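Local coordinates for protein cyclic pyranopterin monophosphate synthase 2 (Mycobacterium tuberculosis, PDB 4FDF) that probably catalyses the conversion of (8S)-3',8-cyclo-7,8-dihydroguanosine 5'-triphosphate to cyclic pyranopterin monophosphate, a step in molybdenum cofactor biosynthesis, at residues B[88-93]-B[116-121]; B[94-99]-B[111-116]; B[123-128]-B[151-156]. One frame throughout, in Å; residues are numbered along the deposited sequence. Where two conformers were deposited one is given.

Contact 1 of 3, residues B[88-93]-B[116-121]; sequences HQLALT and DRTGVE
The carboxylate of D116 carries CD2 of L90 over one face, almost straight above D116 CG, with L90 CD2 to D116 CG 3.7 Å. Each of its oxygens takes a backbone N-H. In one of the two conformers of A91, A91 N donates to D116 OD2 at 3.2 Å in a nearly straight bond on the anti side, 23° out of the carboxylate plane. R117 N gives a bent bond to the anti lone pair of D116 OD1, at 2.7 Å. Together these bonds would hold the rotation of the group. The H88 ring meets the contact more loosely: the T118 methyl CG2 approaches it obliquely, 4.4 Å from H88 ND1. The NE2 of H88 bonds instead to V27 O.

L90 is the apolar centre. Its CG stands beside the backbone N (chi1 -62°), which sends both methyls across the gap. L90 CD2 also touches T118 CG2 at 3.6 Å, the two side chains crossing at about a right angle. The other branch, L90 CD1, lies 3.6 Å from G119 O and also meets V120 CG1. L92 CD2 adds a longer contact to the same V120 methyl.

V120 is the N-cap of helix 121-139. The contact therefore fastens the loop before that helix to the segment leading into strand 92-101. H88 and the nearby E123 are predicted substrate-binding residues, so this is probably a wall of the MoaC active site.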
ATOM      1  N   HIS B  88     -13.284   6.278  -5.712  1.00 44.09           N
ATOM      2  CA  HIS B  88     -12.414   7.411  -5.975  1.00 43.98           C
ATOM      3  C   HIS B  88     -11.560   7.657  -4.775  1.00 43.92           C
ATOM      4  O   HIS B  88     -11.930   7.271  -3.665  1.00 41.39           O
ATOM      5  CB  HIS B  88     -13.256   8.651  -6.239  1.00 48.90           C
ATOM      6  CG  HIS B  88     -14.230   8.497  -7.376  1.00 52.32           C
ATOM      7  ND1 HIS B  88     -15.333   7.725  -7.288  1.00 54.67           N
ATOM      8  CD2 HIS B  88     -14.238   9.054  -8.652  1.00 54.35           C
ATOM      9  CE1 HIS B  88     -16.013   7.784  -8.452  1.00 57.00           C
ATOM     10  NE2 HIS B  88     -15.343   8.602  -9.283  1.00 56.42           N
ATOM     11  N   GLN B  89     -10.407   8.290  -4.998  1.00 43.59           N
ATOM     12  CA  GLN B  89      -9.521   8.764  -3.937  1.00 47.66           C
ATOM     13  C   GLN B  89     -10.081  10.067  -3.357  1.00 47.61           C
ATOM     14  O   GLN B  89     -10.168  11.073  -4.057  1.00 48.92           O
ATOM     15  CB  GLN B  89      -8.113   9.018  -4.492  1.00 50.18           C
ATOM     16  CG  GLN B  89      -7.399   7.781  -5.058  1.00 52.28           C
ATOM     17  CD  GLN B  89      -6.475   8.109  -6.234  1.00 53.24           C
ATOM     18  OE1 GLN B  89      -6.922   8.581  -7.274  1.00 54.24           O
ATOM     19  NE2 GLN B  89      -5.188   7.842  -6.068  1.00 52.88           N
ATOM     20  N   LEU B  90     -10.476  10.035  -2.086  1.00 48.21           N
ATOM     21  CA  LEU B  90     -11.129  11.178  -1.438  1.00 47.09           C
ATOM     22  C   LEU B  90     -10.319  11.739  -0.271  1.00 48.82           C
ATOM     23  O   LEU B  90      -9.693  10.989   0.478  1.00 50.99           O
ATOM     24  CB  LEU B  90     -12.552  10.808  -0.984  1.00 49.46           C
ATOM     25  CG  LEU B  90     -13.565  10.400  -2.076  1.00 49.56           C
ATOM     26  CD1 LEU B  90     -14.898   9.955  -1.488  1.00 49.08           C
ATOM     27  CD2 LEU B  90     -13.775  11.524  -3.092  1.00 48.82           C
ATOM     28  N   ALA B  91     -10.320  13.063  -0.137  1.00 45.93           N
ATOM     29  CA  ALA B  91      -9.591  13.715   0.938  1.00 45.54           C
ATOM     30  C   ALA B  91     -10.447  13.711   2.186  1.00 43.02           C
ATOM     31  O   ALA B  91     -11.455  14.401   2.254  1.00 40.26           O
ATOM     32  CB  ALA B  91      -9.207  15.144   0.547  0.54 46.29           C
ATOM     33  N   LEU B  92     -10.056  12.903   3.165  1.00 41.96           N
ATOM     34  CA  LEU B  92     -10.829  12.799   4.391  1.00 41.16           C
ATOM     35  C   LEU B  92     -10.334  13.843   5.375  1.00 40.40           C
ATOM     36  O   LEU B  92      -9.130  13.950   5.623  1.00 38.83           O
ATOM     37  CB  LEU B  92     -10.753  11.380   4.983  1.00 39.32           C
ATOM     38  CG  LEU B  92     -11.032  10.201   4.031  1.00 39.53           C
ATOM     39  CD1 LEU B  92     -11.000   8.870   4.788  1.00 36.52           C
ATOM     40  CD2 LEU B  92     -12.362  10.357   3.289  1.00 39.11           C
ATOM     41  N   THR B  93     -11.268  14.626   5.908  1.00 41.51           N
ATOM     42  CA  THR B  93     -10.945  15.656   6.894  1.00 40.83           C
ATOM     43  C   THR B  93     -11.127  15.206   8.340  1.00 42.36           C
ATOM     44  O   THR B  93     -10.691  15.895   9.267  1.00 45.01           O
ATOM     45  CB  THR B  93     -11.703  16.987   6.636  1.00 41.49           C
ATOM     46  OG1 THR B  93     -13.056  16.727   6.228  1.00 41.14           O
ATOM     47  CG2 THR B  93     -10.993  17.817   5.550  1.00 40.08           C
ATOM     48  N   ASP B 116     -15.291  17.146  -0.524  1.00 51.24           N
ATOM     49  CA  ASP B 116     -15.002  16.587  -1.852  1.00 52.08           C
ATOM     50  C   ASP B 116     -16.219  16.449  -2.777  1.00 52.69           C
ATOM     51  O   ASP B 116     -17.309  16.949  -2.478  1.00 52.89           O
ATOM     52  CB  ASP B 116     -14.261  15.244  -1.727  1.00 55.49           C
ATOM     53  CG  ASP B 116     -13.111  15.109  -2.725  1.00 57.30           C
ATOM     54  OD1 ASP B 116     -13.343  15.251  -3.947  1.00 58.19           O
ATOM     55  OD2 ASP B 116     -11.971  14.853  -2.285  1.00 60.51           O
ATOM     56  N   ARG B 117     -16.009  15.740  -3.888  1.00 53.63           N
ATOM     57  CA  ARG B 117     -16.921  15.695  -5.034  1.00 54.43           C
ATOM     58  C   ARG B 117     -17.958  14.567  -4.999  1.00 56.74           C
ATOM     59  O   ARG B 117     -18.871  14.532  -5.832  1.00 57.00           O
ATOM     60  CB  ARG B 117     -16.102  15.595  -6.331  1.00 55.57           C
ATOM     61  CG  ARG B 117     -15.375  16.875  -6.709  1.00 56.88           C
ATOM     62  CD  ARG B 117     -14.446  16.696  -7.901  1.00 57.71           C
ATOM     63  NE  ARG B 117     -14.523  17.848  -8.799  1.00 61.03           N
ATOM     64  CZ  ARG B 117     -13.792  18.960  -8.693  1.00 64.21           C
ATOM     65  NH1 ARG B 117     -12.888  19.097  -7.726  1.00 60.96           N
ATOM     66  NH2 ARG B 117     -13.965  19.945  -9.568  1.00 64.63           N
ATOM     67  N   THR B 118     -17.804  13.639  -4.058  1.00 55.69           N
ATOM     68  CA  THR B 118     -18.747  12.521  -3.902  1.00 54.97           C
ATOM     69  C   THR B 118     -18.868  12.121  -2.431  1.00 52.40           C
ATOM     70  O   THR B 118     -18.028  12.505  -1.614  1.00 50.64           O
ATOM     71  CB  THR B 118     -18.404  11.294  -4.827  1.00 56.39           C
ATOM     72  OG1 THR B 118     -19.095  10.127  -4.368  1.00 64.29           O
ATOM     73  CG2 THR B 118     -16.921  10.990  -4.852  1.00 54.25           C
ATOM     74  N   GLY B 119     -19.923  11.371  -2.102  1.00 52.61           N
ATOM     75  CA  GLY B 119     -20.195  10.942  -0.725  1.00 48.07           C
ATOM     76  C   GLY B 119     -19.109  10.050  -0.148  1.00 45.94           C
ATOM     77  O   GLY B 119     -18.359   9.418  -0.898  1.00 44.65           O
ATOM     78  N   VAL B 120     -19.038  10.000   1.185  1.00 43.49           N
ATOM     79  CA  VAL B 120     -17.994   9.255   1.902  1.00 40.40           C
ATOM     80  C   VAL B 120     -18.512   8.036   2.685  1.00 38.32           C
ATOM     81  O   VAL B 120     -17.885   7.594   3.659  1.00 33.89           O
ATOM     82  CB  VAL B 120     -17.132  10.185   2.830  1.00 42.23           C
ATOM     83  CG1 VAL B 120     -16.351  11.185   1.996  1.00 43.27           C
ATOM     84  CG2 VAL B 120     -17.987  10.904   3.887  1.00 39.09           C
ATOM     85  N   GLU B 121     -19.637   7.481   2.231  1.00 35.49           N
ATOM     86  CA  GLU B 121     -20.229   6.318   2.882  1.00 35.69           C
ATOM     87  C   GLU B 121     -19.384   5.046   2.737  1.00 34.94           C
ATOM     88  O   GLU B 121     -19.432   4.181   3.607  1.00 34.86           O
ATOM     89  CB  GLU B 121     -21.685   6.097   2.448  1.00 36.64           C
ATOM     90  CG  GLU B 121     -21.903   5.696   0.987  1.00 39.47           C
ATOM     91  CD  GLU B 121     -22.087   6.873   0.037  1.00 39.80           C
ATOM     92  OE1 GLU B 121     -22.779   6.692  -0.984  1.00 42.43           O
ATOM     93  OE2 GLU B 121     -21.535   7.966   0.284  1.00 39.85           O
TER

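Contact 2 of 3, residues B[94-99]-B[111-116]; sequences GVDVDF and TVRSTD
T111 pairs with D96 through two backbone bonds: D96 N to T111 O is 2.8 Å, and T111 N to D96 O is 2.9 Å. The hydroxyl T111 OG1 donates to a water, which in turn donates to D98 OD2. V112 faces V95 in a non-hydrogen-bonded pair. Their methyls only graze, V95 CG1 to V112 CG2 at 4.4 Å. V112 CA lies 3.4 Å from G94 O in a CA-H...O contact. This is the antiparallel hairpin of strands 92-101 and 105-116, at one margin of the sheet within the chain. V95 packs on helix 65-83 and V112 on helix 121-139.

R113 returns to a hydrogen-bonded pair, now with G94. R113 N to G94 O is short at 2.8 Å; the return bond, G94 N to R113 O, is longer at 3.3 Å. The R113 side chain bends at chi3 (-53°) and runs back over G94 toward D96. R113 NH2 forms a salt bridge with D96 OD1 at 2.8 Å, in the guanidinium plane and nearly straight. NH1 adds a weak bond to the same oxygen. The two flat groups are turned 59° apart. R113 NE makes a second salt bridge, to D28 of the second subunit. Further on, S114 OG bonds to A91 O.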
ATOM      1  N   GLY B  94     -11.753  14.048   8.538  1.00 40.35           N
ATOM      2  CA  GLY B  94     -11.916  13.495   9.886  1.00 37.41           C
ATOM      3  C   GLY B  94     -12.563  12.122   9.902  1.00 36.79           C
ATOM      4  O   GLY B  94     -13.409  11.823   9.055  1.00 32.67           O
ATOM      5  N   VAL B  95     -12.145  11.297  10.865  1.00 36.18           N
ATOM      6  CA  VAL B  95     -12.605   9.913  11.014  1.00 38.85           C
ATOM      7  C   VAL B  95     -12.708   9.546  12.490  1.00 40.75           C
ATOM      8  O   VAL B  95     -11.712   9.586  13.212  1.00 39.88           O
ATOM      9  CB  VAL B  95     -11.638   8.871  10.354  1.00 38.73           C
ATOM     10  CG1 VAL B  95     -12.257   7.467  10.401  1.00 35.27           C
ATOM     11  CG2 VAL B  95     -11.279   9.250   8.911  1.00 38.86           C
ATOM     12  N   ASP B  96     -13.911   9.186  12.928  1.00 42.36           N
ATOM     13  CA  ASP B  96     -14.112   8.654  14.273  1.00 41.30           C
ATOM     14  C   ASP B  96     -14.656   7.236  14.225  1.00 41.13           C
ATOM     15  O   ASP B  96     -15.468   6.894  13.352  1.00 40.57           O
ATOM     16  CB  ASP B  96     -15.050   9.550  15.079  1.00 44.75           C
ATOM     17  CG  ASP B  96     -14.403  10.855  15.470  1.00 50.02           C
ATOM     18  OD1 ASP B  96     -14.622  11.857  14.766  1.00 53.48           O
ATOM     19  OD2 ASP B  96     -13.657  10.882  16.471  1.00 56.28           O
ATOM     20  N   VAL B  97     -14.185   6.413  15.158  1.00 38.86           N
ATOM     21  CA  VAL B  97     -14.722   5.079  15.376  1.00 39.12           C
ATOM     22  C   VAL B  97     -15.127   4.971  16.844  1.00 43.32           C
ATOM     23  O   VAL B  97     -14.289   5.132  17.741  1.00 43.83           O
ATOM     24  CB  VAL B  97     -13.704   3.955  15.003  1.00 41.34           C
ATOM     25  CG1 VAL B  97     -14.287   2.562  15.302  1.00 39.31           C
ATOM     26  CG2 VAL B  97     -13.293   4.051  13.527  1.00 35.58           C
ATOM     27  N   ASP B  98     -16.414   4.711  17.081  1.00 40.87           N
ATOM     28  CA  ASP B  98     -16.929   4.548  18.433  1.00 43.19           C
ATOM     29  C   ASP B  98     -17.465   3.134  18.669  1.00 42.23           C
ATOM     30  O   ASP B  98     -17.941   2.476  17.737  1.00 40.84           O
ATOM     31  CB  ASP B  98     -18.019   5.589  18.731  1.00 43.66           C
ATOM     32  CG  ASP B  98     -17.504   7.026  18.641  1.00 49.86           C
ATOM     33  OD1 ASP B  98     -16.384   7.315  19.130  1.00 50.15           O
ATOM     34  OD2 ASP B  98     -18.235   7.878  18.082  1.00 53.84           O
ATOM     35  N   PHE B  99     -17.377   2.694  19.922  1.00 39.22           N
ATOM     36  CA  PHE B  99     -17.910   1.411  20.358  1.00 40.78           C
ATOM     37  C   PHE B  99     -18.951   1.595  21.455  1.00 44.65           C
ATOM     38  O   PHE B  99     -18.803   2.459  22.327  1.00 46.50           O
ATOM     39  CB  PHE B  99     -16.790   0.514  20.876  1.00 38.71           C
ATOM     40  CG  PHE B  99     -15.666   0.329  19.905  1.00 38.24           C
ATOM     41  CD1 PHE B  99     -15.762  -0.610  18.887  1.00 35.10           C
ATOM     42  CD2 PHE B  99     -14.501   1.099  20.012  1.00 36.51           C
ATOM     43  CE1 PHE B  99     -14.714  -0.778  17.972  1.00 37.55           C
ATOM     44  CE2 PHE B  99     -13.454   0.941  19.114  1.00 36.10           C
ATOM     45  CZ  PHE B  99     -13.553   0.002  18.088  1.00 37.88           C
ATOM     46  N   THR B 111     -17.792   7.539  11.825  1.00 35.05           N
ATOM     47  CA  THR B 111     -18.201   8.850  11.326  1.00 36.12           C
ATOM     48  C   THR B 111     -17.054   9.399  10.493  1.00 36.97           C
ATOM     49  O   THR B 111     -15.918   9.486  10.973  1.00 39.72           O
ATOM     50  CB  THR B 111     -18.562   9.809  12.496  1.00 35.30           C
ATOM     51  OG1 THR B 111     -19.711   9.297  13.178  1.00 35.06           O
ATOM     52  CG2 THR B 111     -18.872  11.218  11.999  1.00 34.89           C
ATOM     53  N   VAL B 112     -17.347   9.718   9.235  1.00 36.73           N
ATOM     54  CA  VAL B 112     -16.336  10.184   8.289  1.00 35.67           C
ATOM     55  C   VAL B 112     -16.752  11.549   7.770  1.00 39.08           C
ATOM     56  O   VAL B 112     -17.920  11.765   7.430  1.00 40.53           O
ATOM     57  CB  VAL B 112     -16.137   9.198   7.093  1.00 34.70           C
ATOM     58  CG1 VAL B 112     -15.107   9.751   6.088  1.00 35.85           C
ATOM     59  CG2 VAL B 112     -15.668   7.827   7.581  1.00 32.30           C
ATOM     60  N   ARG B 113     -15.799  12.471   7.726  1.00 39.21           N
ATOM     61  CA  ARG B 113     -16.031  13.800   7.165  1.00 40.88           C
ATOM     62  C   ARG B 113     -15.042  14.090   6.041  1.00 41.22           C
ATOM     63  O   ARG B 113     -13.869  13.664   6.089  1.00 38.07           O
ATOM     64  CB  ARG B 113     -15.984  14.879   8.260  1.00 42.72           C
ATOM     65  CG  ARG B 113     -17.179  14.828   9.238  1.00 45.75           C
ATOM     66  CD  ARG B 113     -16.904  15.510  10.591  1.00 49.01           C
ATOM     67  NE  ARG B 113     -15.684  15.008  11.234  1.00 56.10           N
ATOM     68  CZ  ARG B 113     -15.638  14.184  12.284  1.00 57.75           C
ATOM     69  NH1 ARG B 113     -16.752  13.745  12.875  1.00 56.49           N
ATOM     70  NH2 ARG B 113     -14.456  13.805  12.758  1.00 56.15           N
ATOM     71  N   SER B 114     -15.533  14.794   5.021  1.00 40.74           N
ATOM     72  CA  SER B 114     -14.737  15.147   3.849  1.00 42.61           C
ATOM     73  C   SER B 114     -15.292  16.349   3.085  1.00 44.73           C
ATOM     74  O   SER B 114     -16.509  16.543   2.991  1.00 44.20           O
ATOM     75  CB  SER B 114     -14.640  13.962   2.892  1.00 42.71           C
ATOM     76  OG  SER B 114     -13.935  14.323   1.718  1.00 42.74           O
ATOM     77  N   THR B 115     -14.379  17.141   2.531  1.00 45.35           N
ATOM     78  CA  THR B 115     -14.734  18.197   1.596  1.00 49.26           C
ATOM     79  C   THR B 115     -14.339  17.719   0.212  1.00 49.66           C
ATOM     80  O   THR B 115     -13.171  17.842  -0.170  1.00 53.01           O
ATOM     81  CB  THR B 115     -13.989  19.502   1.923  1.00 51.11           C
ATOM     82  OG1 THR B 115     -14.166  19.813   3.308  1.00 50.68           O
ATOM     83  CG2 THR B 115     -14.510  20.660   1.057  1.00 52.86           C
ATOM     84  N   ASP B 116     -15.291  17.146  -0.524  1.00 51.24           N
ATOM     85  CA  ASP B 116     -15.002  16.587  -1.852  1.00 52.08           C
ATOM     86  C   ASP B 116     -16.219  16.449  -2.777  1.00 52.69           C
ATOM     87  O   ASP B 116     -17.309  16.949  -2.478  1.00 52.89           O
ATOM     88  CB  ASP B 116     -14.261  15.244  -1.727  1.00 55.49           C
ATOM     89  CG  ASP B 116     -13.111  15.109  -2.725  1.00 57.30           C
ATOM     90  OD1 ASP B 116     -13.343  15.251  -3.947  1.00 58.19           O
ATOM     91  OD2 ASP B 116     -11.971  14.853  -2.285  1.00 60.51           O
TER
HETATM   92  O   HOH W   1     -18.456   7.384  15.136  1.00 38.93           O

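Contact 3 of 3, residues B[123-128]-B[151-156]; sequences EALTAV and IRVLHK
L125 and V128 of the helix press against I151 and V153 of the strand. L125 makes most of the contact. Its CG lies beside the backbone N (chi1 -70°), and the two methyls divide over the strand. L125 CD2 sits 3.6 Å from R152 C, against the peptide group there. The same methyl, L125 CD2, touches I151 CG2 at 3.8 Å. L125 CD1 goes further along the strand, 3.7 Å from V153 CG2, and the L125 and V153 side chains cross at about a right angle. V153 CG2 also nears L125 CG, so the branch point itself is engaged.

One turn later the fit is slacker. V128 and I151 lie alongside each other, running in opposite directions, with V128 CG1 to I151 CG1 at 4.1 Å. The axes of segments 123-128 and 151-156 stand 8.6 Å apart at closest and make 135° between their N-to-C directions. The touching patch is short. Y136 of the fourth subunit also packs on L125 and V153.

The far side of the strand is partly exposed. It holds R152, which points away from the helix and forms a salt bridge with D150. A methyl of L154, CD1, lies over one face of the R152 guanidinium, toward the rim. L154 and H155 both face V40 in a classic beta bulge. Past the bulge, K156 makes a cation-pi contact with W164 and also meets E121.

Helix 121-139 thus lies on one face of the antiparallel sheet of a ferredoxin-like fold. Its contact with the strand is made by aliphatic groups and one peptide group. No polar bond joins the two segments, which is consistent with a fit governed by shape and burial of methyls.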
ATOM      1  N   GLU B 123     -16.006   4.790   2.821  1.00 31.31           N
ATOM      2  CA  GLU B 123     -14.963   4.829   3.834  1.00 32.98           C
ATOM      3  C   GLU B 123     -15.530   4.556   5.221  1.00 31.25           C
ATOM      4  O   GLU B 123     -14.907   3.840   6.006  1.00 30.71           O
ATOM      5  CB  GLU B 123     -14.153   6.140   3.799  1.00 34.25           C
ATOM      6  CG  GLU B 123     -14.741   7.276   2.971  1.00 40.86           C
ATOM      7  CD  GLU B 123     -14.666   7.067   1.458  1.00 40.51           C
ATOM      8  OE1 GLU B 123     -13.565   6.806   0.920  1.00 44.92           O
ATOM      9  OE2 GLU B 123     -15.720   7.181   0.803  1.00 40.35           O
ATOM     10  N   ALA B 124     -16.709   5.110   5.514  1.00 28.53           N
ATOM     11  CA  ALA B 124     -17.392   4.805   6.762  1.00 29.09           C
ATOM     12  C   ALA B 124     -17.662   3.300   6.911  1.00 28.55           C
ATOM     13  O   ALA B 124     -17.393   2.724   7.974  1.00 29.27           O
ATOM     14  CB  ALA B 124     -18.693   5.607   6.889  1.00 29.45           C
ATOM     15  N   LEU B 125     -18.183   2.676   5.855  1.00 28.65           N
ATOM     16  CA  LEU B 125     -18.449   1.228   5.850  1.00 30.26           C
ATOM     17  C   LEU B 125     -17.169   0.381   5.965  1.00 29.89           C
ATOM     18  O   LEU B 125     -17.153  -0.646   6.653  1.00 30.80           O
ATOM     19  CB  LEU B 125     -19.212   0.833   4.586  1.00 28.38           C
ATOM     20  CG  LEU B 125     -20.658   1.302   4.472  1.00 30.42           C
ATOM     21  CD1 LEU B 125     -21.102   1.220   3.012  1.00 30.64           C
ATOM     22  CD2 LEU B 125     -21.597   0.507   5.377  1.00 28.96           C
ATOM     23  N   THR B 126     -16.111   0.823   5.291  1.00 28.60           N
ATOM     24  CA  THR B 126     -14.808   0.152   5.310  1.00 29.51           C
ATOM     25  C   THR B 126     -14.185   0.162   6.722  1.00 30.50           C
ATOM     26  O   THR B 126     -13.681  -0.867   7.210  1.00 30.74           O
ATOM     27  CB  THR B 126     -13.877   0.793   4.245  1.00 29.16           C
ATOM     28  OG1 THR B 126     -14.431   0.563   2.939  1.00 32.60           O
ATOM     29  CG2 THR B 126     -12.481   0.231   4.293  1.00 30.72           C
ATOM     30  N   ALA B 127     -14.241   1.326   7.370  1.00 29.44           N
ATOM     31  CA  ALA B 127     -13.790   1.504   8.751  1.00 30.47           C
ATOM     32  C   ALA B 127     -14.543   0.588   9.710  1.00 30.40           C
ATOM     33  O   ALA B 127     -13.939  -0.136  10.492  1.00 31.92           O
ATOM     34  CB  ALA B 127     -13.953   2.971   9.175  1.00 32.27           C
ATOM     35  N   VAL B 128     -15.868   0.592   9.623  1.00 31.47           N
ATOM     36  CA  VAL B 128     -16.689  -0.289  10.445  1.00 31.36           C
ATOM     37  C   VAL B 128     -16.272  -1.727  10.173  1.00 32.45           C
ATOM     38  O   VAL B 128     -16.060  -2.530  11.081  1.00 33.79           O
ATOM     39  CB  VAL B 128     -18.194  -0.098  10.130  1.00 33.71           C
ATOM     40  CG1 VAL B 128     -19.029  -1.310  10.601  1.00 33.61           C
ATOM     41  CG2 VAL B 128     -18.715   1.184  10.763  1.00 30.53           C
ATOM     42  N   ILE B 151     -23.825  -4.588   8.991  1.00 33.85           N
ATOM     43  CA  ILE B 151     -23.021  -3.478   8.495  1.00 32.69           C
ATOM     44  C   ILE B 151     -23.849  -2.662   7.502  1.00 32.35           C
ATOM     45  O   ILE B 151     -24.283  -3.178   6.483  1.00 32.10           O
ATOM     46  CB  ILE B 151     -21.705  -3.971   7.853  1.00 28.77           C
ATOM     47  CG1 ILE B 151     -20.807  -4.567   8.943  1.00 27.36           C
ATOM     48  CG2 ILE B 151     -21.005  -2.816   7.085  1.00 29.38           C
ATOM     49  CD1 ILE B 151     -19.684  -5.445   8.428  1.00 24.95           C
ATOM     50  N   ARG B 152     -24.055  -1.386   7.801  1.00 32.31           N
ATOM     51  CA  ARG B 152     -24.992  -0.584   7.029  1.00 32.33           C
ATOM     52  C   ARG B 152     -24.727   0.911   7.169  1.00 31.14           C
ATOM     53  O   ARG B 152     -24.093   1.369   8.133  1.00 29.72           O
ATOM     54  CB  ARG B 152     -26.432  -0.906   7.457  1.00 32.29           C
ATOM     55  CG  ARG B 152     -26.801  -0.324   8.816  1.00 35.00           C
ATOM     56  CD  ARG B 152     -27.534  -1.317   9.706  1.00 37.33           C
ATOM     57  NE  ARG B 152     -27.929  -0.681  10.961  1.00 36.82           N
ATOM     58  CZ  ARG B 152     -27.237  -0.723  12.102  1.00 36.06           C
ATOM     59  NH1 ARG B 152     -26.092  -1.396  12.205  1.00 34.25           N
ATOM     60  NH2 ARG B 152     -27.709  -0.087  13.159  1.00 35.72           N
ATOM     61  N   VAL B 153     -25.210   1.666   6.191  1.00 30.75           N
ATOM     62  CA  VAL B 153     -25.153   3.128   6.250  1.00 31.81           C
ATOM     63  C   VAL B 153     -26.283   3.659   7.127  1.00 32.71           C
ATOM     64  O   VAL B 153     -27.446   3.285   6.965  1.00 33.08           O
ATOM     65  CB  VAL B 153     -25.225   3.761   4.846  1.00 32.78           C
ATOM     66  CG1 VAL B 153     -25.308   5.298   4.935  1.00 32.53           C
ATOM     67  CG2 VAL B 153     -24.013   3.320   3.999  1.00 31.86           C
ATOM     68  N   LEU B 154     -25.924   4.527   8.061  1.00 33.52           N
ATOM     69  CA  LEU B 154     -26.890   5.133   8.975  1.00 36.79           C
ATOM     70  C   LEU B 154     -27.352   6.510   8.534  1.00 38.20           C
ATOM     71  O   LEU B 154     -28.496   6.900   8.798  1.00 40.59           O
ATOM     72  CB  LEU B 154     -26.276   5.244  10.372  1.00 37.05           C
ATOM     73  CG  LEU B 154     -26.657   4.226  11.446  1.00 39.23           C
ATOM     74  CD1 LEU B 154     -26.771   2.796  10.918  1.00 39.04           C
ATOM     75  CD2 LEU B 154     -25.687   4.327  12.607  1.00 36.33           C
ATOM     76  N   HIS B 155     -26.469   7.241   7.862  1.00 38.52           N
ATOM     77  CA  HIS B 155     -26.655   8.664   7.649  1.00 40.15           C
ATOM     78  C   HIS B 155     -25.650   9.194   6.657  1.00 41.74           C
ATOM     79  O   HIS B 155     -24.474   8.814   6.698  1.00 39.82           O
ATOM     80  CB  HIS B 155     -26.511   9.386   8.992  1.00 41.14           C
ATOM     81  CG  HIS B 155     -26.777  10.863   8.931  1.00 47.57           C
ATOM     82  ND1 HIS B 155     -28.004  11.385   9.122  1.00 51.12           N
ATOM     83  CD2 HIS B 155     -25.919  11.942   8.699  1.00 51.36           C
ATOM     84  CE1 HIS B 155     -27.941  12.730   9.015  1.00 52.47           C
ATOM     85  NE2 HIS B 155     -26.664  13.068   8.753  1.00 54.88           N
ATOM     86  N   LYS B 156     -26.119  10.064   5.756  1.00 41.79           N
ATOM     87  CA  LYS B 156     -25.279  10.794   4.805  1.00 46.04           C
ATOM     88  C   LYS B 156     -25.772  12.231   4.710  1.00 52.08           C
ATOM     89  O   LYS B 156     -26.977  12.478   4.583  1.00 50.77           O
ATOM     90  CB  LYS B 156     -25.331  10.184   3.405  1.00 45.50           C
ATOM     91  CG  LYS B 156     -24.882   8.735   3.284  1.00 47.91           C
ATOM     92  CD  LYS B 156     -25.080   8.231   1.851  1.00 47.43           C
ATOM     93  CE  LYS B 156     -26.552   7.947   1.557  1.00 49.89           C
ATOM     94  NZ  LYS B 156     -26.797   7.621   0.116  1.00 52.11           N
TER

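How the contacts relate
After strand 35-46 and two helices, residues 88-93 lead into strand 92-101. Strand 105-116 then returns, and contact 2 closes the hairpin. Contact 1 follows immediately and encloses contact 2; the two share D116. T93 N bonding to R113 O continues the pairing between them. The chain then enters helix 121-139, and contact 3 closes a separate, later loop when strand 147-156 arrives. No loops cross. Contact 3 still touches both others. V112 packs on A124, while L90 and L92 reach E123. Together the three contacts join the edge hairpin, the loop at the predicted substrate site, helix 121-139 and strand 147-156.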